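Local coordinates for binding domain (Hc) of Paraclostridial Mosquitocidal Protein 1 (Paraclostridium bifermentans, PDB 6HOX) that forms the receptor-binding domain of a clostridial neurotoxin that targets Anopheles mosquitoes and probably directs the toxin to host nerve cells, at residues 56-61 and 164-169; 182-187 and 238-243; 205-210 and 222-227. All coordinates share one frame; numbering follows the deposited sequence.

Interaction 1 (56-61 and 164-169)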
loop_
_atom_site.group_PDB
_atom_site.type_symbol
_atom_site.label_atom_id
_atom_site.label_comp_id
_atom_site.label_asym_id
_atom_site.label_seq_id
_atom_site.Cartn_x
_atom_site.Cartn_y
_atom_site.Cartn_z
ATOM N N ASP A 56 -10.218 -9.862 -2.888
ATOM C CA ASP A 56 -9.738 -9.514 -1.581
ATOM C C ASP A 56 -9.054 -8.148 -1.670
ATOM O O ASP A 56 -8.347 -7.880 -2.649
ATOM C CB ASP A 56 -8.827 -10.620 -1.051
ATOM C CG ASP A 56 -9.621 -11.891 -0.799
ATOM O OD1 ASP A 56 -10.578 -11.844 0.016
ATOM O OD2 ASP A 56 -9.312 -12.890 -1.434
ATOM N N GLY A 57 -9.263 -7.319 -0.636
ATOM C CA GLY A 57 -8.804 -5.934 -0.619
ATOM C C GLY A 57 -8.117 -5.550 0.675
ATOM O O GLY A 57 -7.653 -6.386 1.416
ATOM N N ARG A 58 -8.021 -4.246 0.921
ATOM C CA ARG A 58 -7.254 -3.719 2.066
ATOM C C ARG A 58 -8.143 -3.689 3.310
ATOM O O ARG A 58 -7.651 -3.482 4.432
ATOM C CB ARG A 58 -6.723 -2.309 1.771
ATOM C CG ARG A 58 -7.812 -1.293 1.424
ATOM C CD ARG A 58 -7.330 0.156 1.488
ATOM N NE ARG A 58 -6.687 0.516 2.747
ATOM C CZ ARG A 58 -7.339 0.811 3.866
ATOM N NH1 ARG A 58 -8.665 0.848 3.877
ATOM N NH2 ARG A 58 -6.659 1.043 4.969
ATOM N N ASP A 59 -9.449 -3.855 3.096
ATOM C CA ASP A 59 -10.427 -3.858 4.171
ATOM C C ASP A 59 -11.638 -4.678 3.717
ATOM O O ASP A 59 -12.642 -4.145 3.210
ATOM C CB ASP A 59 -10.809 -2.424 4.545
ATOM C CG ASP A 59 -11.814 -2.359 5.676
ATOM O OD1 ASP A 59 -12.194 -3.436 6.189
ATOM O OD2 ASP A 59 -12.207 -1.244 6.028
ATOM N N SER A 60 -11.529 -5.994 3.845
ATOM C CA SER A 60 -12.459 -6.860 3.145
ATOM C C SER A 60 -12.358 -6.571 1.627
ATOM O O SER A 60 -11.297 -6.179 1.132
ATOM C CB SER A 60 -13.859 -6.689 3.696
ATOM O OG SER A 60 -14.624 -7.864 3.486
ATOM N N LYS A 61 -13.458 -6.734 0.886
ATOM C CA LYS A 61 -13.398 -6.938 -0.548
ATOM C C LYS A 61 -13.238 -5.596 -1.289
ATOM O O LYS A 61 -13.587 -4.532 -0.793
ATOM C CB LYS A 61 -14.654 -7.682 -1.016
ATOM C CG LYS A 61 -14.870 -9.036 -0.354
ATOM C CD LYS A 61 -13.978 -10.124 -0.916
ATOM C CE LYS A 61 -14.335 -11.494 -0.376
ATOM N NZ LYS A 61 -13.346 -12.536 -0.764
ATOM N N ASN A 164 2.137 -1.532 -6.900
ATOM C CA ASN A 164 1.296 -2.603 -6.355
ATOM C C ASN A 164 0.995 -2.413 -4.864
ATOM O O ASN A 164 0.465 -3.341 -4.220
ATOM C CB ASN A 164 1.886 -3.995 -6.558
ATOM C CG ASN A 164 0.822 -5.069 -6.611
ATOM O OD1 ASN A 164 -0.259 -4.838 -7.144
ATOM N ND2 ASN A 164 1.114 -6.239 -6.058
ATOM N N ILE A 165 1.265 -1.219 -4.327
ATOM C CA ILE A 165 0.969 -0.873 -2.934
ATOM C C ILE A 165 -0.301 -0.016 -2.905
ATOM O O ILE A 165 -0.467 0.876 -3.714
ATOM C CB ILE A 165 2.168 -0.160 -2.275
ATOM C CG1 ILE A 165 3.431 -1.015 -2.309
ATOM C CG2 ILE A 165 1.839 0.265 -0.847
ATOM C CD1 ILE A 165 4.701 -0.242 -2.095
ATOM N N TRP A 166 -1.191 -0.286 -1.947
ATOM C CA TRP A 166 -2.419 0.531 -1.743
ATOM C C TRP A 166 -2.056 1.993 -1.454
ATOM O O TRP A 166 -1.342 2.266 -0.491
ATOM C CB TRP A 166 -3.270 -0.042 -0.607
ATOM C CG TRP A 166 -4.112 -1.212 -1.016
ATOM C CD1 TRP A 166 -3.911 -2.530 -0.729
ATOM C CD2 TRP A 166 -5.336 -1.147 -1.771
ATOM N NE1 TRP A 166 -4.922 -3.286 -1.254
ATOM C CE2 TRP A 166 -5.815 -2.466 -1.893
ATOM C CE3 TRP A 166 -6.076 -0.103 -2.339
ATOM C CZ2 TRP A 166 -6.988 -2.770 -2.580
ATOM C CZ3 TRP A 166 -7.241 -0.404 -3.017
ATOM C CH2 TRP A 166 -7.687 -1.722 -3.138
ATOM N N ARG A 167 -2.575 2.904 -2.280
ATOM C CA ARG A 167 -2.392 4.344 -2.139
ATOM C C ARG A 167 -3.761 5.018 -1.994
ATOM O O ARG A 167 -4.716 4.659 -2.687
ATOM C CB ARG A 167 -1.733 4.959 -3.378
ATOM C CG ARG A 167 -0.396 4.355 -3.780
ATOM C CD ARG A 167 0.670 4.451 -2.711
ATOM N NE ARG A 167 1.966 4.123 -3.289
ATOM C CZ ARG A 167 3.037 3.675 -2.633
ATOM N NH1 ARG A 167 3.035 3.521 -1.313
ATOM N NH2 ARG A 167 4.119 3.385 -3.340
ATOM N N HIS A 168 -3.833 6.022 -1.120
ATOM C CA HIS A 168 -5.044 6.776 -0.941
ATOM C C HIS A 168 -4.861 8.099 -1.656
ATOM O O HIS A 168 -3.891 8.810 -1.382
ATOM C CB HIS A 168 -5.396 7.008 0.530
ATOM C CG HIS A 168 -6.739 7.639 0.669
ATOM N ND1 HIS A 168 -6.899 8.991 0.835
ATOM C CD2 HIS A 168 -7.982 7.120 0.591
ATOM C CE1 HIS A 168 -8.187 9.280 0.875
ATOM N NE2 HIS A 168 -8.871 8.157 0.698
ATOM N N ILE A 169 -5.790 8.396 -2.565
ATOM C CA ILE A 169 -5.720 9.614 -3.383
ATOM C C ILE A 169 -6.865 10.524 -2.966
ATOM O O ILE A 169 -8.003 10.037 -2.814
ATOM C CB ILE A 169 -5.810 9.287 -4.883
ATOM C CG1 ILE A 169 -4.839 8.174 -5.281
ATOM C CG2 ILE A 169 -5.602 10.546 -5.717
ATOM C CD1 ILE A 169 -3.391 8.514 -5.016
#
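R58 lays the first part of its side chain across one face of the W166 indole, and this apolar overlap carries most of the contact. CB sits almost squarely over the five-membered ring, 3.6 Å from its centroid and 9° off the ring normal, a CH-pi interaction. From there the chain runs on over the ring fusion: R58 CG lies 4.0 Å from W166 CD2, and R58 CD lies just outside the rim at the CD2-CE3 bond, 4.0 Å from W166 CE3. With chi1 at 58°, CG tucks between the backbone N and the carbonyl carbon, which carries the chain along the indole. A bend at chi3 then turns the guanidinium nearly perpendicular to the indole plane (84°); the contact is made by the methylenes, with the R58 backbone N also near W166 NE1. The charged end finds its aromatic partner in W94, with which R58 forms a cation-pi interaction. G57 adds a smaller backbone contact, its CA lying 4.1 Å from W166 CZ2 in an oblique approach.

These residues belong to the concanavalin-like N-terminal half of the clostridial receptor-binding region, where 56-61 is the hairpin loop joining strands 53-56 and 61-66 and W166 directly precedes strand 167-174. W166 packs its indole between this loop and the start of that strand.

No hydrogen bond crosses between the segments; the indole N-H and the R58 carbonyl have partners outside them. W166 NE1 donates to E255, and R250 NH1 bonds the carbonyl of R58, so residues from beyond helix 233-241 grip both partners. Where the loop leaves the two strands, K61 NZ forms a 3.0 Å salt bridge with D56 OD1, meeting that oxygen from above the carboxylate plane.

Interaction 2 (182-187 and 238-243)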
loop_
_atom_site.group_PDB
_atom_site.type_symbol
_atom_site.label_atom_id
_atom_site.label_comp_id
_atom_site.label_asym_id
_atom_site.label_seq_id
_atom_site.Cartn_x
_atom_site.Cartn_y
_atom_site.Cartn_z
ATOM N N TYR A 182 -3.540 14.979 -3.261
ATOM C CA TYR A 182 -2.927 14.382 -2.084
ATOM C C TYR A 182 -2.701 12.883 -2.346
ATOM O O TYR A 182 -3.536 12.247 -2.979
ATOM C CB TYR A 182 -3.847 14.510 -0.863
ATOM C CG TYR A 182 -4.207 15.905 -0.418
ATOM C CD1 TYR A 182 -5.234 16.604 -1.028
ATOM C CD2 TYR A 182 -3.567 16.511 0.656
ATOM C CE1 TYR A 182 -5.574 17.887 -0.627
ATOM C CE2 TYR A 182 -3.904 17.794 1.075
ATOM C CZ TYR A 182 -4.903 18.494 0.427
ATOM O OH TYR A 182 -5.259 19.761 0.815
ATOM N N ILE A 183 -1.569 12.337 -1.868
ATOM C CA ILE A 183 -1.361 10.888 -1.732
ATOM C C ILE A 183 -1.102 10.605 -0.247
ATOM O O ILE A 183 -0.268 11.289 0.366
ATOM C CB ILE A 183 -0.215 10.363 -2.629
ATOM C CG1 ILE A 183 -0.472 10.665 -4.103
ATOM C CG2 ILE A 183 -0.016 8.870 -2.412
ATOM C CD1 ILE A 183 0.685 10.406 -5.033
ATOM N N ASN A 184 -1.851 9.639 0.313
ATOM C CA ASN A 184 -1.759 9.203 1.696
ATOM C C ASN A 184 -1.839 10.424 2.621
ATOM O O ASN A 184 -1.080 10.554 3.577
ATOM C CB ASN A 184 -0.505 8.346 1.923
ATOM C CG ASN A 184 -0.507 7.062 1.109
ATOM O OD1 ASN A 184 -1.562 6.588 0.674
ATOM N ND2 ASN A 184 0.667 6.496 0.870
ATOM N N GLY A 185 -2.775 11.332 2.322
ATOM C CA GLY A 185 -3.052 12.458 3.185
ATOM C C GLY A 185 -2.033 13.585 3.071
ATOM O O GLY A 185 -2.163 14.574 3.778
ATOM N N ASP A 186 -1.003 13.425 2.228
ATOM C CA ASP A 186 0.014 14.455 1.980
ATOM C C ASP A 186 -0.237 15.175 0.641
ATOM O O ASP A 186 -0.322 14.561 -0.415
ATOM C CB ASP A 186 1.419 13.853 1.938
ATOM C CG ASP A 186 1.904 13.260 3.248
ATOM O OD1 ASP A 186 1.484 13.758 4.311
ATOM O OD2 ASP A 186 2.708 12.312 3.188
ATOM N N LYS A 187 -0.278 16.504 0.689
ATOM C CA LYS A 187 -0.410 17.339 -0.488
ATOM C C LYS A 187 0.822 17.186 -1.385
ATOM O O LYS A 187 1.957 17.284 -0.921
ATOM C CB LYS A 187 -0.564 18.790 -0.045
ATOM C CG LYS A 187 -0.850 19.765 -1.171
ATOM C CD LYS A 187 -1.323 21.093 -0.655
ATOM C CE LYS A 187 -0.323 21.758 0.259
ATOM N NZ LYS A 187 -0.676 23.179 0.474
ATOM N N MET A 238 -7.131 13.890 8.192
ATOM C CA MET A 238 -8.120 13.230 9.054
ATOM C C MET A 238 -8.833 12.111 8.278
ATOM O O MET A 238 -9.055 11.030 8.815
ATOM C CB MET A 238 -9.108 14.293 9.540
ATOM C CG MET A 238 -10.284 13.806 10.337
ATOM S SD MET A 238 -11.304 15.250 10.850
ATOM C CE MET A 238 -10.080 16.324 11.605
ATOM N N LEU A 239 -9.198 12.379 7.013
ATOM C CA LEU A 239 -9.862 11.373 6.170
ATOM C C LEU A 239 -8.930 10.160 5.996
ATOM O O LEU A 239 -9.343 8.981 6.138
ATOM C CB LEU A 239 -10.212 12.001 4.819
ATOM C CG LEU A 239 -10.716 11.029 3.748
ATOM C CD1 LEU A 239 -11.986 10.348 4.207
ATOM C CD2 LEU A 239 -10.956 11.745 2.433
ATOM N N PHE A 240 -7.655 10.435 5.702
ATOM C CA PHE A 240 -6.690 9.364 5.490
ATOM C C PHE A 240 -6.556 8.521 6.763
ATOM O O PHE A 240 -6.596 7.278 6.697
ATOM C CB PHE A 240 -5.348 9.922 5.031
ATOM C CG PHE A 240 -4.245 8.894 4.964
ATOM C CD1 PHE A 240 -4.219 7.957 3.946
ATOM C CD2 PHE A 240 -3.235 8.873 5.908
ATOM C CE1 PHE A 240 -3.210 7.010 3.874
ATOM C CE2 PHE A 240 -2.224 7.929 5.847
ATOM C CZ PHE A 240 -2.202 7.009 4.820
ATOM N N ASN A 241 -6.394 9.209 7.908
ATOM C CA ASN A 241 -6.198 8.583 9.209
ATOM C C ASN A 241 -7.399 7.710 9.581
ATOM O O ASN A 241 -7.236 6.700 10.290
ATOM C CB ASN A 241 -5.924 9.620 10.298
ATOM C CG ASN A 241 -4.561 10.254 10.162
ATOM O OD1 ASN A 241 -3.644 9.666 9.592
ATOM N ND2 ASN A 241 -4.417 11.466 10.670
ATOM N N SER A 242 -8.588 8.069 9.079
ATOM C CA SER A 242 -9.807 7.399 9.473
ATOM C C SER A 242 -9.842 5.972 8.923
ATOM O O SER A 242 -10.630 5.158 9.386
ATOM C CB SER A 242 -11.033 8.192 9.076
ATOM O OG SER A 242 -11.306 8.095 7.685
ATOM N N TYR A 243 -9.003 5.671 7.930
ATOM C CA TYR A 243 -8.929 4.329 7.354
ATOM C C TYR A 243 -8.026 3.390 8.171
ATOM O O TYR A 243 -7.926 2.214 7.832
ATOM C CB TYR A 243 -8.456 4.417 5.908
ATOM C CG TYR A 243 -9.504 5.015 5.011
ATOM C CD1 TYR A 243 -10.675 4.324 4.762
ATOM C CD2 TYR A 243 -9.350 6.273 4.448
ATOM C CE1 TYR A 243 -11.662 4.852 3.948
ATOM C CE2 TYR A 243 -10.329 6.806 3.620
ATOM C CZ TYR A 243 -11.492 6.098 3.381
ATOM O OH TYR A 243 -12.484 6.609 2.589
#
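One face of the F240 ring is covered by the backbone of N184, whose carbonyl oxygen lies 3.5 Å above the ring plane, over its centre. Toward the outer part of the same face, N184 CA comes within 3.4 Å of F240 CE1, and N184 CB is 3.6 Å from F240 CZ. The N184 amide group is inclined to the ring by 31°, with OD1 3.6 Å from F240 CE1; this oxygen also accepts a hydrogen bond from the backbone N of H168. The ring is carried out from the helix toward the turn by a chi1 of 172°, which sets CG opposite the backbone N. Closer to the helix backbone, G185 CA packs 3.9 Å from F240 CB, an intimate fit made possible by the absence of a side chain at G185.

N184 and G185 are the central residues of a type I' turn, closed by paired backbone hydrogen bonds between I183 and D186. This tight hairpin joins strands 178-183 and 186-192, at the edge of the large antiparallel sheet. Helix 233-241, which follows strand 218-227, lies against the hairpin's end, with F240 also touching H168 on the adjacent strand 167-174.

Interaction 3 (205-210 and 222-227); sequences IIFKLE and DQFNIY
F207 points the edge of its ring into the face of F224, forming a T-shaped pair with centroids 4.8 Å apart and planes at 87°. The leading atom is F207 CE2, which stands 3.5 Å above the F224 plane and over its centre, while F224 CG lies in the plane of the F207 ring. F207 CZ follows beside it, 3.7 Å from F224 CD1, so that one C-C edge, rather than a single corner, rests on the acceptor ring. The two first torsions differ: CG of F207 lies beside its backbone N (chi1 -62°), whereas that of F224 is anti to the N (chi1 -174°), and together they set the F207 edge against the F224 face.

Alongside the aromatic pair, I205 and I226 extend toward each other and meet tip to tip, their CD1 methyls 4.0 Å apart. Both contacts are wholly apolar and buried. The backbones stay well apart, with F207 CA and F224 CA 10.2 Å apart, as expected for side chains meeting between two layers of a beta sandwich.

This packing joins strand 205-207, an outer strand of a three-stranded sheet with 73-75 and 46-48, to strand 218-227 of the large antiparallel sheet. F224 follows Q223 in a G1 beta bulge opposite L29 of strand 25-32, and its ring also meets F93 of strand 89-96.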
loop_
_atom_site.group_PDB
_atom_site.type_symbol
_atom_site.label_atom_id
_atom_site.label_comp_id
_atom_site.label_asym_id
_atom_site.label_seq_id
_atom_site.Cartn_x
_atom_site.Cartn_y
_atom_site.Cartn_z
ATOM N N ILE A 205 -20.468 9.065 -15.112
ATOM C CA ILE A 205 -19.103 8.718 -14.659
ATOM C C ILE A 205 -18.838 7.253 -15.039
ATOM O O ILE A 205 -19.629 6.375 -14.668
ATOM C CB ILE A 205 -18.951 8.931 -13.140
ATOM C CG1 ILE A 205 -19.407 10.324 -12.694
ATOM C CG2 ILE A 205 -17.524 8.634 -12.694
ATOM C CD1 ILE A 205 -19.600 10.464 -11.205
ATOM N N ILE A 206 -17.760 7.003 -15.793
ATOM C CA ILE A 206 -17.434 5.654 -16.277
ATOM C C ILE A 206 -16.151 5.206 -15.582
ATOM O O ILE A 206 -15.108 5.860 -15.747
ATOM C CB ILE A 206 -17.239 5.590 -17.810
ATOM C CG1 ILE A 206 -18.389 6.232 -18.584
ATOM C CG2 ILE A 206 -17.015 4.153 -18.245
ATOM C CD1 ILE A 206 -19.668 5.451 -18.501
ATOM N N PHE A 207 -16.252 4.109 -14.820
ATOM C CA PHE A 207 -15.107 3.456 -14.193
ATOM C C PHE A 207 -14.675 2.319 -15.111
ATOM O O PHE A 207 -15.389 1.318 -15.234
ATOM C CB PHE A 207 -15.473 2.923 -12.811
ATOM C CG PHE A 207 -15.890 3.968 -11.812
ATOM C CD1 PHE A 207 -17.159 4.524 -11.852
ATOM C CD2 PHE A 207 -15.017 4.395 -10.825
ATOM C CE1 PHE A 207 -17.536 5.492 -10.941
ATOM C CE2 PHE A 207 -15.389 5.386 -9.931
ATOM C CZ PHE A 207 -16.652 5.928 -9.990
ATOM N N LYS A 208 -13.526 2.487 -15.769
ATOM C CA LYS A 208 -13.081 1.576 -16.819
ATOM C C LYS A 208 -11.690 1.968 -17.299
ATOM O O LYS A 208 -11.440 3.161 -17.527
ATOM C CB LYS A 208 -14.011 1.664 -18.030
ATOM C CG LYS A 208 -13.773 0.623 -19.107
ATOM C CD LYS A 208 -14.653 0.835 -20.316
ATOM C CE LYS A 208 -14.579 -0.318 -21.297
ATOM N NZ LYS A 208 -13.232 -0.444 -21.902
ATOM N N LEU A 209 -10.830 0.958 -17.482
ATOM C CA LEU A 209 -9.563 1.121 -18.194
ATOM C C LEU A 209 -9.868 1.355 -19.678
ATOM O O LEU A 209 -10.433 0.475 -20.318
ATOM C CB LEU A 209 -8.694 -0.130 -18.024
ATOM C CG LEU A 209 -7.968 -0.250 -16.689
ATOM C CD1 LEU A 209 -7.480 -1.669 -16.467
ATOM C CD2 LEU A 209 -6.807 0.732 -16.626
ATOM N N GLU A 210 -9.519 2.540 -20.191
ATOM C CA GLU A 210 -9.796 2.889 -21.583
ATOM C C GLU A 210 -8.561 3.539 -22.196
ATOM O O GLU A 210 -8.171 4.601 -21.756
ATOM C CB GLU A 210 -11.001 3.830 -21.663
ATOM C CG GLU A 210 -11.538 4.017 -23.070
ATOM C CD GLU A 210 -12.057 2.725 -23.678
ATOM O OE1 GLU A 210 -13.038 2.161 -23.148
ATOM O OE2 GLU A 210 -11.438 2.252 -24.633
ATOM N N ASP A 222 -11.211 1.100 -4.337
ATOM C CA ASP A 222 -12.079 0.992 -3.183
ATOM C C ASP A 222 -12.368 2.377 -2.585
ATOM O O ASP A 222 -11.535 3.268 -2.583
ATOM C CB ASP A 222 -11.504 0.015 -2.150
ATOM C CG ASP A 222 -12.541 -0.447 -1.129
ATOM O OD1 ASP A 222 -13.741 -0.498 -1.503
ATOM O OD2 ASP A 222 -12.157 -0.727 0.033
ATOM N N GLN A 223 -13.576 2.525 -2.037
ATOM C CA GLN A 223 -14.013 3.745 -1.360
ATOM C C GLN A 223 -13.795 4.951 -2.292
ATOM O O GLN A 223 -13.177 5.954 -1.893
ATOM C CB GLN A 223 -13.289 3.931 -0.024
ATOM C CG GLN A 223 -13.400 2.738 0.928
ATOM C CD GLN A 223 -14.828 2.488 1.352
ATOM O OE1 GLN A 223 -15.403 1.431 1.108
ATOM N NE2 GLN A 223 -15.438 3.492 1.946
ATOM N N PHE A 224 -14.303 4.857 -3.528
ATOM C CA PHE A 224 -14.307 6.002 -4.400
ATOM C C PHE A 224 -15.469 6.898 -3.974
ATOM O O PHE A 224 -16.652 6.571 -4.177
ATOM C CB PHE A 224 -14.367 5.615 -5.874
ATOM C CG PHE A 224 -14.231 6.782 -6.819
ATOM C CD1 PHE A 224 -15.290 7.649 -7.046
ATOM C CD2 PHE A 224 -13.038 7.002 -7.496
ATOM C CE1 PHE A 224 -15.166 8.702 -7.944
ATOM C CE2 PHE A 224 -12.910 8.057 -8.387
ATOM C CZ PHE A 224 -13.971 8.908 -8.603
ATOM N N ASN A 225 -15.102 7.997 -3.319
ATOM C CA ASN A 225 -16.008 8.851 -2.635
ATOM C C ASN A 225 -16.038 10.208 -3.333
ATOM O O ASN A 225 -14.998 10.686 -3.780
ATOM C CB ASN A 225 -15.620 9.036 -1.168
ATOM C CG ASN A 225 -15.698 7.755 -0.373
ATOM O OD1 ASN A 225 -16.155 6.731 -0.882
ATOM N ND2 ASN A 225 -15.220 7.811 0.862
ATOM N N ILE A 226 -17.241 10.786 -3.426
ATOM C CA ILE A 226 -17.441 12.196 -3.817
ATOM C C ILE A 226 -18.086 12.933 -2.642
ATOM O O ILE A 226 -19.057 12.459 -2.048
ATOM C CB ILE A 226 -18.295 12.329 -5.093
ATOM C CG1 ILE A 226 -17.697 11.534 -6.258
ATOM C CG2 ILE A 226 -18.471 13.809 -5.423
ATOM C CD1 ILE A 226 -18.620 11.355 -7.433
ATOM N N TYR A 227 -17.512 14.088 -2.315
ATOM C CA TYR A 227 -17.984 14.963 -1.273
ATOM C C TYR A 227 -18.356 16.291 -1.926
ATOM O O TYR A 227 -17.670 16.720 -2.870
ATOM C CB TYR A 227 -16.924 15.238 -0.203
ATOM C CG TYR A 227 -16.356 14.022 0.480
ATOM C CD1 TYR A 227 -15.373 13.250 -0.128
ATOM C CD2 TYR A 227 -16.776 13.651 1.745
ATOM C CE1 TYR A 227 -14.848 12.122 0.494
ATOM C CE2 TYR A 227 -16.254 12.538 2.386
ATOM C CZ TYR A 227 -15.298 11.764 1.752
ATOM O OH TYR A 227 -14.800 10.667 2.373
#

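In the fold
The three contacts share the large antiparallel sheet of the N-terminal half. Interactions 1 and 2, with centres about 14 Å apart, are joined directly: H168 O and N184 N, 2.8 Å apart, probably form a hydrogen bond between neighbouring strands 167-174 and 178-183. R58 NH2 also approaches Y243 O at 3.3 Å. Interaction 3 lies within the chain loop closed by interaction 2, their centres about 18 Å apart; L239 CD1 packs 3.4 Å from Y227 OH. Interactions 1 and 2 adjoin the C-terminal receptor-binding half, through E255 and R250 and through segment 238-243 itself. The centre of interaction 3 lies about 19 Å from the chain centre, against about 7 and 13 Å for interactions 1 and 2.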